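Local coordinates for protein DOA1 (Saccharomyces cerevisiae, PDB 3ODT) that probably binds ubiquitin through its WD40 beta-propeller domain and helps regulate the turnover of F-box proteins, at residues 227-232 with 268-273. Numbering follows the deposited sequence.
Sequences FVYCIK and SIWSVD
Y229 lays one face of its phenol ring over the six-membered ring of W270 in an offset stack, centroids 4.5 Å apart and planes turned 28° from parallel. W270 CZ3 sits over that face toward its rim, 3.3 Å from Y229 CE2, while at the ring's edge, in its plane, I269 O lies 3.3 Å from Y229 CD2. On the indole, S268 CB rests over one face. Both aromatic chains start with CG anti to the carbonyl carbon and run side by side in the same direction. Their polar ends are held elsewhere: Y229 OH by E244, W270 NE1 by D20. Further along, the backbone N-H of V272 points straight at C230 SG, 3.6 Å from N to sulfur, and V272 CG2 packs against the same sulfur. K232, bent at chi2 and chi4, brings its ammonium across to strand 269-273 of the next blade. There NZ bonds V272 O at 2.8 Å in the carbonyl plane and makes a salt bridge to D273 OD1 at 3.2 Å, met from above the carboxylate plane; D273 OD2 is held by A26 N. A methionine in place of K232 would probably leave V272 O without this donor and D273 without its cationic mate. No backbone-to-backbone hydrogen bond joins the two strands, although they run almost parallel (4°); near its start each carries a classic beta bulge against the next strand of its own blade, Y229 and C230 facing C242, W270 and S271 facing one residue of strand 280-284. Side chains reaching the backbone and side chains of the other strand thus link the innermost strands of two adjacent blades around the central channel, as in a WD40 beta-propeller.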
loop_
_atom_site.group_PDB
_atom_site.type_symbol
_atom_site.label_atom_id
_atom_site.label_comp_id
_atom_site.label_asym_id
_atom_site.label_seq_id
_atom_site.Cartn_x
_atom_site.Cartn_y
_atom_site.Cartn_z
ATOM N N PHE A 227 -14.375 1.265 -7.142
ATOM C CA PHE A 227 -13.121 0.547 -7.111
ATOM C C PHE A 227 -12.550 0.483 -5.694
ATOM O O PHE A 227 -12.634 1.465 -4.923
ATOM C CB PHE A 227 -12.070 1.230 -7.982
ATOM C CG PHE A 227 -12.536 1.574 -9.333
ATOM C CD1 PHE A 227 -13.434 0.775 -10.001
ATOM C CD2 PHE A 227 -12.122 2.740 -9.920
ATOM C CE1 PHE A 227 -13.872 1.102 -11.253
ATOM C CE2 PHE A 227 -12.572 3.079 -11.182
ATOM C CZ PHE A 227 -13.447 2.257 -11.838
ATOM N N VAL A 228 -11.918 -0.642 -5.380
ATOM C CA VAL A 228 -11.191 -0.769 -4.130
ATOM C C VAL A 228 -9.705 -0.660 -4.451
ATOM O O VAL A 228 -9.171 -1.477 -5.210
ATOM C CB VAL A 228 -11.510 -2.065 -3.374
ATOM C CG1 VAL A 228 -10.897 -2.010 -1.991
ATOM C CG2 VAL A 228 -13.008 -2.308 -3.299
ATOM N N TYR A 229 -9.032 0.348 -3.879
ATOM C CA TYR A 229 -7.644 0.633 -4.231
ATOM C C TYR A 229 -6.601 0.033 -3.304
ATOM O O TYR A 229 -5.480 -0.226 -3.732
ATOM C CB TYR A 229 -7.422 2.140 -4.252
ATOM C CG TYR A 229 -8.207 2.896 -5.300
ATOM C CD1 TYR A 229 -8.292 2.438 -6.613
ATOM C CD2 TYR A 229 -8.872 4.058 -4.985
ATOM C CE1 TYR A 229 -8.999 3.128 -7.572
ATOM C CE2 TYR A 229 -9.561 4.780 -5.957
ATOM C CZ TYR A 229 -9.635 4.290 -7.233
ATOM O OH TYR A 229 -10.312 4.982 -8.179
ATOM N N CYS A 230 -6.944 -0.172 -2.024
ATOM C CA CYS A 230 -5.914 -0.546 -1.066
ATOM C C CYS A 230 -6.565 -1.351 0.029
ATOM O O CYS A 230 -7.720 -1.081 0.370
ATOM C CB CYS A 230 -5.268 0.717 -0.469
ATOM S SG CYS A 230 -3.819 0.368 0.575
ATOM N N ILE A 231 -5.854 -2.371 0.524
ATOM C CA ILE A 231 -6.227 -3.139 1.694
ATOM C C ILE A 231 -4.982 -3.383 2.539
ATOM O O ILE A 231 -3.875 -3.517 2.022
ATOM C CB ILE A 231 -6.835 -4.506 1.338
ATOM C CG1 ILE A 231 -5.993 -5.222 0.288
ATOM C CG2 ILE A 231 -8.251 -4.338 0.849
ATOM C CD1 ILE A 231 -6.465 -6.595 -0.097
ATOM N N LYS A 232 -5.188 -3.440 3.849
ATOM C CA LYS A 232 -4.157 -3.745 4.830
ATOM C C LYS A 232 -4.771 -4.556 5.953
ATOM O O LYS A 232 -5.963 -4.489 6.190
ATOM C CB LYS A 232 -3.522 -2.486 5.428
ATOM C CG LYS A 232 -2.738 -1.632 4.445
ATOM C CD LYS A 232 -1.427 -2.283 4.034
ATOM C CE LYS A 232 -0.919 -1.657 2.744
ATOM N NZ LYS A 232 -0.472 -0.225 2.905
ATOM N N SER A 268 -11.670 10.389 -4.038
ATOM C CA SER A 268 -10.970 9.094 -4.038
ATOM C C SER A 268 -10.129 8.928 -2.801
ATOM O O SER A 268 -9.389 9.860 -2.416
ATOM C CB SER A 268 -10.006 9.019 -5.231
ATOM O OG SER A 268 -10.658 9.268 -6.464
ATOM N N ILE A 269 -10.182 7.751 -2.182
ATOM C CA ILE A 269 -9.284 7.440 -1.070
ATOM C C ILE A 269 -8.246 6.430 -1.592
ATOM O O ILE A 269 -8.610 5.319 -1.937
ATOM C CB ILE A 269 -10.024 6.827 0.134
ATOM C CG1 ILE A 269 -11.348 7.545 0.394
ATOM C CG2 ILE A 269 -9.082 6.859 1.375
ATOM C CD1 ILE A 269 -11.232 9.044 0.576
ATOM N N TRP A 270 -6.990 6.873 -1.736
ATOM C CA TRP A 270 -5.987 6.101 -2.449
ATOM C C TRP A 270 -5.264 5.035 -1.643
ATOM O O TRP A 270 -4.829 4.027 -2.197
ATOM C CB TRP A 270 -4.944 7.027 -3.074
ATOM C CG TRP A 270 -5.508 7.928 -4.083
ATOM C CD1 TRP A 270 -5.609 9.283 -4.018
ATOM C CD2 TRP A 270 -6.071 7.533 -5.336
ATOM N NE1 TRP A 270 -6.210 9.764 -5.161
ATOM C CE2 TRP A 270 -6.504 8.707 -5.983
ATOM C CE3 TRP A 270 -6.267 6.303 -5.958
ATOM C CZ2 TRP A 270 -7.109 8.689 -7.230
ATOM C CZ3 TRP A 270 -6.859 6.282 -7.218
ATOM C CH2 TRP A 270 -7.301 7.468 -7.822
ATOM N N SER A 271 -5.050 5.317 -0.364
ATOM C CA SER A 271 -4.142 4.484 0.407
ATOM C C SER A 271 -4.458 4.510 1.895
ATOM O O SER A 271 -4.896 5.528 2.453
ATOM C CB SER A 271 -2.712 5.003 0.191
ATOM O OG SER A 271 -1.761 4.194 0.886
ATOM N N VAL A 272 -4.283 3.352 2.509
ATOM C CA VAL A 272 -4.279 3.205 3.961
ATOM C C VAL A 272 -3.070 2.408 4.406
ATOM O O VAL A 272 -2.512 1.586 3.644
ATOM C CB VAL A 272 -5.541 2.480 4.478
ATOM C CG1 VAL A 272 -6.768 3.382 4.330
ATOM C CG2 VAL A 272 -5.777 1.173 3.697
ATOM N N ASP A 273 -2.647 2.677 5.633
ATOM C CA ASP A 273 -1.671 1.833 6.308
ATOM C C ASP A 273 -2.007 1.857 7.787
ATOM O O ASP A 273 -2.763 2.704 8.238
ATOM C CB ASP A 273 -0.242 2.306 6.049
ATOM C CG ASP A 273 0.803 1.197 6.269
ATOM O OD1 ASP A 273 0.506 0.057 5.929
ATOM O OD2 ASP A 273 1.903 1.462 6.744
#